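Local coordinates for protein RIF2 (Saccharomyces cerevisiae, PDB 4BJ1) that helps regulate telomere length and transcriptional silencing in yeast, interacting with RIF1 and with the RAP1 C-terminus, at residues Gln19-Asn24 with Lys231-Phe236; His57-Ala62 with His275-Leu280. All coordinates share one frame; numbering follows the deposited sequence.

Contact 1: Gln19-Asn24 with Lys231-Phe236; sequences QELGTN and KKMIKF
Asn24 reaches from helix 10-26 to the backbone where the chain leaves helix 223-233, and its amide nitrogen serves two carbonyls there. ND2 lies 2.7 Å from Met233 O in a nearly straight bond (168°), with the acceptor in the plane of the Asn24 amide but the nitrogen standing above the plane of the Met233 carbonyl. The second bond, Asn24 ND2 to Lys235 O at 3.3 Å, is more bent (136°). Two acceptors on one NH2 fix the rotation of the amide, and the same nitrogen lies at the edge of the Phe236 ring. One turn back, Glu20 runs past Phe236 in the opposite sense. With CG anti to the backbone nitrogen (chi1 -156°) and the chain extended beyond it, Glu20 OE1 comes beside Phe236 CB at 3.3 Å and accepts a hydrogen bond from Thr237 N. On the other side of Asn24, Leu21 packs with CD1 on Met233 CE (3.9 Å) and Ile234 CG2 (4.0 Å) and with CB on Phe236 CE1 (4.0 Å). In the next shell, Ile234 O lies over the centre of one face of the Phe236 ring and accepts from Tyr248 OH. The Tyr248 ring stacks on Phe236, while Tyr284 of helix 276-290 packs on Leu21 and Ile234. The N-terminal helix 10-26 is thus fastened, by side chain to backbone, onto the helical lid of an AAA+ fold.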
loop_
_atom_site.group_PDB
_atom_site.type_symbol
_atom_site.label_atom_id
_atom_site.label_comp_id
_atom_site.label_asym_id
_atom_site.label_seq_id
_atom_site.Cartn_x
_atom_site.Cartn_y
_atom_site.Cartn_z
ATOM N N GLN A 19 -3.364 -2.396 -3.824
ATOM C CA GLN A 19 -2.487 -1.906 -2.759
ATOM C C GLN A 19 -1.780 -3.056 -2.031
ATOM O O GLN A 19 -0.572 -2.955 -1.835
ATOM C CB GLN A 19 -3.269 -1.079 -1.771
ATOM C CG GLN A 19 -2.401 -0.309 -0.805
ATOM C CD GLN A 19 -3.118 -0.181 0.497
ATOM O OE1 GLN A 19 -3.821 -1.091 0.932
ATOM N NE2 GLN A 19 -2.987 0.958 1.138
ATOM N N GLU A 20 -2.492 -4.170 -1.699
ATOM C CA GLU A 20 -1.836 -5.271 -1.002
ATOM C C GLU A 20 -0.820 -5.976 -1.848
ATOM O O GLU A 20 0.237 -6.308 -1.330
ATOM C CB GLU A 20 -2.795 -6.273 -0.365
ATOM C CG GLU A 20 -2.078 -6.983 0.779
ATOM C CD GLU A 20 -2.823 -7.894 1.731
ATOM O OE1 GLU A 20 -4.059 -8.009 1.597
ATOM O OE2 GLU A 20 -2.164 -8.514 2.599
ATOM N N LEU A 21 -1.109 -6.195 -3.148
ATOM C CA LEU A 21 -0.173 -6.845 -4.066
ATOM C C LEU A 21 1.096 -5.965 -4.134
ATOM O O LEU A 21 2.199 -6.487 -3.963
ATOM C CB LEU A 21 -0.851 -7.078 -5.436
ATOM C CG LEU A 21 -0.129 -7.944 -6.489
ATOM C CD1 LEU A 21 0.054 -9.407 -6.030
ATOM C CD2 LEU A 21 -0.909 -7.931 -7.780
ATOM N N GLY A 22 0.901 -4.637 -4.195
ATOM C CA GLY A 22 1.986 -3.664 -4.144
ATOM C C GLY A 22 2.837 -3.843 -2.901
ATOM O O GLY A 22 4.042 -4.081 -2.990
ATOM N N THR A 23 2.195 -3.816 -1.739
ATOM C CA THR A 23 2.792 -4.037 -0.417
ATOM C C THR A 23 3.509 -5.386 -0.299
ATOM O O THR A 23 4.642 -5.425 0.183
ATOM C CB THR A 23 1.702 -3.856 0.637
ATOM O OG1 THR A 23 1.281 -2.502 0.568
ATOM C CG2 THR A 23 2.166 -4.160 2.030
ATOM N N ASN A 24 2.849 -6.471 -0.730
ATOM C CA ASN A 24 3.375 -7.832 -0.719
ATOM C C ASN A 24 4.672 -7.928 -1.481
ATOM O O ASN A 24 5.620 -8.454 -0.928
ATOM C CB ASN A 24 2.353 -8.842 -1.254
ATOM C CG ASN A 24 1.215 -9.120 -0.313
ATOM O OD1 ASN A 24 1.181 -8.669 0.829
ATOM N ND2 ASN A 24 0.246 -9.867 -0.771
ATOM N N LYS A 231 3.463 -17.485 -3.613
ATOM C CA LYS A 231 2.089 -17.813 -3.256
ATOM C C LYS A 231 1.605 -16.792 -2.229
ATOM O O LYS A 231 0.518 -16.250 -2.397
ATOM C CB LYS A 231 2.000 -19.235 -2.694
ATOM C CG LYS A 231 2.247 -20.333 -3.733
ATOM C CD LYS A 231 2.520 -21.689 -3.076
ATOM C CE LYS A 231 3.145 -22.710 -3.999
ATOM N NZ LYS A 231 3.933 -23.717 -3.232
ATOM N N LYS A 232 2.454 -16.451 -1.221
ATOM C CA LYS A 232 2.122 -15.445 -0.197
ATOM C C LYS A 232 1.780 -14.105 -0.828
ATOM O O LYS A 232 0.836 -13.435 -0.386
ATOM C CB LYS A 232 3.247 -15.285 0.838
ATOM C CG LYS A 232 3.296 -16.432 1.824
ATOM C CD LYS A 232 4.262 -16.200 2.963
ATOM C CE LYS A 232 4.428 -17.465 3.776
ATOM N NZ LYS A 232 5.521 -17.349 4.776
ATOM N N MET A 233 2.521 -13.752 -1.901
ATOM C CA MET A 233 2.375 -12.510 -2.645
ATOM C C MET A 233 0.955 -12.302 -3.179
ATOM O O MET A 233 0.481 -11.166 -3.181
ATOM C CB MET A 233 3.417 -12.430 -3.778
ATOM C CG MET A 233 3.653 -11.022 -4.285
ATOM S SD MET A 233 4.770 -10.976 -5.711
ATOM C CE MET A 233 3.710 -10.373 -6.861
ATOM N N ILE A 234 0.280 -13.383 -3.628
ATOM C CA ILE A 234 -1.057 -13.266 -4.203
ATOM C C ILE A 234 -2.171 -13.678 -3.194
ATOM O O ILE A 234 -3.336 -13.809 -3.568
ATOM C CB ILE A 234 -1.135 -13.985 -5.559
ATOM C CG1 ILE A 234 -0.897 -15.510 -5.411
ATOM C CG2 ILE A 234 -0.158 -13.320 -6.543
ATOM C CD1 ILE A 234 -1.133 -16.363 -6.683
ATOM N N LYS A 235 -1.813 -13.823 -1.905
ATOM C CA LYS A 235 -2.785 -14.095 -0.846
ATOM C C LYS A 235 -3.012 -12.750 -0.175
ATOM O O LYS A 235 -2.038 -12.042 0.149
ATOM C CB LYS A 235 -2.282 -15.132 0.183
ATOM C CG LYS A 235 -1.985 -16.533 -0.365
ATOM C CD LYS A 235 -3.195 -17.289 -0.928
ATOM C CE LYS A 235 -2.832 -18.727 -1.211
ATOM N NZ LYS A 235 -2.756 -19.550 0.035
ATOM N N PHE A 236 -4.292 -12.381 -0.010
ATOM C CA PHE A 236 -4.642 -11.107 0.591
ATOM C C PHE A 236 -5.206 -11.260 1.992
ATOM O O PHE A 236 -5.841 -12.274 2.313
ATOM C CB PHE A 236 -5.572 -10.303 -0.317
ATOM C CG PHE A 236 -5.057 -10.069 -1.720
ATOM C CD1 PHE A 236 -3.735 -9.684 -1.942
ATOM C CD2 PHE A 236 -5.902 -10.195 -2.820
ATOM C CE1 PHE A 236 -3.259 -9.474 -3.242
ATOM C CE2 PHE A 236 -5.432 -9.975 -4.114
ATOM C CZ PHE A 236 -4.113 -9.618 -4.316
#

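Contact 2: His57-Ala62 with His275-Leu280; sequences HIHQYA and HPFTYL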
loop_
_atom_site.group_PDB
_atom_site.type_symbol
_atom_site.label_atom_id
_atom_site.label_comp_id
_atom_site.label_asym_id
_atom_site.label_seq_id
_atom_site.Cartn_x
_atom_site.Cartn_y
_atom_site.Cartn_z
ATOM N N HIS A 57 17.960 -9.169 -7.975
ATOM C CA HIS A 57 16.627 -8.967 -8.510
ATOM C C HIS A 57 16.089 -7.598 -8.269
ATOM O O HIS A 57 16.305 -7.002 -7.216
ATOM C CB HIS A 57 15.689 -10.035 -7.958
ATOM C CG HIS A 57 16.187 -11.417 -8.235
ATOM N ND1 HIS A 57 16.050 -11.998 -9.484
ATOM C CD2 HIS A 57 16.901 -12.248 -7.440
ATOM C CE1 HIS A 57 16.609 -13.189 -9.379
ATOM N NE2 HIS A 57 17.148 -13.377 -8.171
ATOM N N ILE A 58 15.350 -7.102 -9.252
ATOM C CA ILE A 58 14.735 -5.795 -9.127
ATOM C C ILE A 58 13.718 -5.789 -7.971
ATOM O O ILE A 58 13.640 -4.796 -7.248
ATOM C CB ILE A 58 14.187 -5.268 -10.476
ATOM C CG1 ILE A 58 14.018 -3.760 -10.420
ATOM C CG2 ILE A 58 12.936 -5.998 -10.956
ATOM C CD1 ILE A 58 15.298 -3.151 -10.100
ATOM N N HIS A 59 13.047 -6.945 -7.743
ATOM C CA HIS A 59 12.118 -7.190 -6.646
ATOM C C HIS A 59 12.773 -6.896 -5.308
ATOM O O HIS A 59 12.143 -6.273 -4.449
ATOM C CB HIS A 59 11.637 -8.650 -6.674
ATOM C CG HIS A 59 10.970 -9.089 -5.410
ATOM N ND1 HIS A 59 11.490 -10.100 -4.641
ATOM C CD2 HIS A 59 9.869 -8.601 -4.797
ATOM C CE1 HIS A 59 10.682 -10.213 -3.602
ATOM N NE2 HIS A 59 9.702 -9.321 -3.648
ATOM N N GLN A 60 14.018 -7.368 -5.125
ATOM C CA GLN A 60 14.808 -7.225 -3.909
ATOM C C GLN A 60 15.194 -5.781 -3.685
ATOM O O GLN A 60 15.025 -5.283 -2.581
ATOM C CB GLN A 60 16.077 -8.083 -3.976
ATOM C CG GLN A 60 15.807 -9.558 -4.156
ATOM C CD GLN A 60 17.077 -10.340 -4.206
ATOM O OE1 GLN A 60 17.858 -10.230 -5.144
ATOM N NE2 GLN A 60 17.293 -11.164 -3.204
ATOM N N TYR A 61 15.740 -5.120 -4.721
ATOM C CA TYR A 61 16.147 -3.722 -4.717
ATOM C C TYR A 61 14.981 -2.829 -4.284
ATOM O O TYR A 61 15.149 -2.031 -3.349
ATOM C CB TYR A 61 16.640 -3.332 -6.116
ATOM C CG TYR A 61 17.010 -1.875 -6.277
ATOM C CD1 TYR A 61 17.730 -1.197 -5.285
ATOM C CD2 TYR A 61 16.702 -1.184 -7.447
ATOM C CE1 TYR A 61 18.048 0.150 -5.417
ATOM C CE2 TYR A 61 17.070 0.147 -7.616
ATOM C CZ TYR A 61 17.730 0.814 -6.591
ATOM O OH TYR A 61 18.044 2.139 -6.736
ATOM N N ALA A 62 13.785 -2.993 -4.927
ATOM C CA ALA A 62 12.570 -2.237 -4.603
ATOM C C ALA A 62 12.203 -2.421 -3.106
ATOM O O ALA A 62 11.890 -1.440 -2.421
ATOM C CB ALA A 62 11.431 -2.661 -5.509
ATOM N N HIS A 275 13.334 -13.897 -13.021
ATOM C CA HIS A 275 12.785 -12.867 -12.138
ATOM C C HIS A 275 11.315 -13.197 -11.844
ATOM O O HIS A 275 10.427 -12.544 -12.409
ATOM C CB HIS A 275 12.974 -11.477 -12.778
ATOM C CG HIS A 275 14.413 -11.098 -13.003
ATOM N ND1 HIS A 275 15.165 -10.480 -12.014
ATOM C CD2 HIS A 275 15.181 -11.234 -14.109
ATOM C CE1 HIS A 275 16.360 -10.285 -12.542
ATOM N NE2 HIS A 275 16.414 -10.708 -13.806
ATOM N N PRO A 276 11.030 -14.251 -11.025
ATOM C CA PRO A 276 9.627 -14.678 -10.838
ATOM C C PRO A 276 8.683 -13.694 -10.172
ATOM O O PRO A 276 7.510 -13.688 -10.536
ATOM C CB PRO A 276 9.739 -15.956 -10.003
ATOM C CG PRO A 276 11.064 -15.864 -9.339
ATOM C CD PRO A 276 11.954 -15.165 -10.326
ATOM N N PHE A 277 9.164 -12.887 -9.203
ATOM C CA PHE A 277 8.306 -11.951 -8.458
ATOM C C PHE A 277 7.723 -10.866 -9.357
ATOM O O PHE A 277 6.524 -10.611 -9.311
ATOM C CB PHE A 277 9.039 -11.376 -7.231
ATOM C CG PHE A 277 9.180 -12.381 -6.112
ATOM C CD1 PHE A 277 10.238 -13.275 -6.087
ATOM C CD2 PHE A 277 8.228 -12.464 -5.108
ATOM C CE1 PHE A 277 10.354 -14.224 -5.064
ATOM C CE2 PHE A 277 8.342 -13.418 -4.089
ATOM C CZ PHE A 277 9.413 -14.283 -4.068
ATOM N N THR A 278 8.562 -10.318 -10.234
ATOM C CA THR A 278 8.230 -9.295 -11.214
ATOM C C THR A 278 7.307 -9.869 -12.282
ATOM O O THR A 278 6.289 -9.240 -12.569
ATOM C CB THR A 278 9.521 -8.726 -11.783
ATOM O OG1 THR A 278 10.268 -8.141 -10.714
ATOM C CG2 THR A 278 9.273 -7.715 -12.871
ATOM N N TYR A 279 7.627 -11.070 -12.845
ATOM C CA TYR A 279 6.775 -11.721 -13.849
ATOM C C TYR A 279 5.372 -11.971 -13.242
ATOM O O TYR A 279 4.374 -11.604 -13.863
ATOM C CB TYR A 279 7.426 -12.999 -14.434
ATOM C CG TYR A 279 6.806 -13.459 -15.740
ATOM C CD1 TYR A 279 5.644 -14.220 -15.749
ATOM C CD2 TYR A 279 7.388 -13.147 -16.964
ATOM C CE1 TYR A 279 5.032 -14.601 -16.946
ATOM C CE2 TYR A 279 6.813 -13.566 -18.172
ATOM C CZ TYR A 279 5.623 -14.285 -18.156
ATOM O OH TYR A 279 4.963 -14.666 -19.306
ATOM N N LEU A 280 5.300 -12.472 -11.994
ATOM C CA LEU A 280 4.022 -12.698 -11.313
ATOM C C LEU A 280 3.274 -11.386 -10.990
ATOM O O LEU A 280 2.056 -11.297 -11.202
ATOM C CB LEU A 280 4.216 -13.548 -10.048
ATOM C CG LEU A 280 2.974 -13.864 -9.237
ATOM C CD1 LEU A 280 2.027 -14.766 -10.000
ATOM C CD2 LEU A 280 3.346 -14.431 -7.902
#
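His59 and Phe277 lay their rings face against face where the core and lid of the AAA+ fold meet, between helix 58-74, which follows the first core strand at the position of the P-loop helix in this fold, and lid helix 276-290. The short helical segments cross almost at right angles (88°), their axes 9.6 Å apart at closest approach. The planes of the two rings are 4° apart and the centroids 4.1 Å, an offset stack. It is slipped so that Phe277 CG sits over the middle of the imidazole, and Phe277 CB also lies over that face as a CH-pi contact, 3.7 Å from the ring centroid. CG anti to the backbone nitrogen (chi1 165°) brings the His59 ring level with Phe277. Tyr25 of helix 10-26 meets the imidazole edge-to-face. With an alanine in place of His59, the face of Phe277 would probably lose its stacking partner and a gap would be likely to open beside Tyr25. His57 and His275, both at N-cap positions, meet at the start of these helices. Their rings are steeply inclined to each other, and His275 ND1 approaches the edge of the His57 ring, 3.1 Å from His57 ND1. Beyond the stack, Thr278 OG1, hydrogen-bonded to Tyr25 OH, rests against the side chain of Ile58, 3.4 Å from its CG2.

Overall arrangement
The centres of contacts 1 and 2 lie about 13 Å apart, and the two sites touch: Met233 CE packs on Phe277 O, and Ile234 CG2 on Leu280 CD2. Along the chain their segments alternate, 19-24, 57-62, 231-236, 275-280, so two N-terminal segments each pair with a later one in the lid. Contact 1 joins helix 10-26 to the end of helix 223-233, whereas contact 2 joins helix 58-74, next to the parallel sheet, to helix 276-290. Tyr25, on helix 10-26 right after contact 1, reaches into contact 2. Together the two contacts connect lid, N-terminal helix and core, and both border the second subunit.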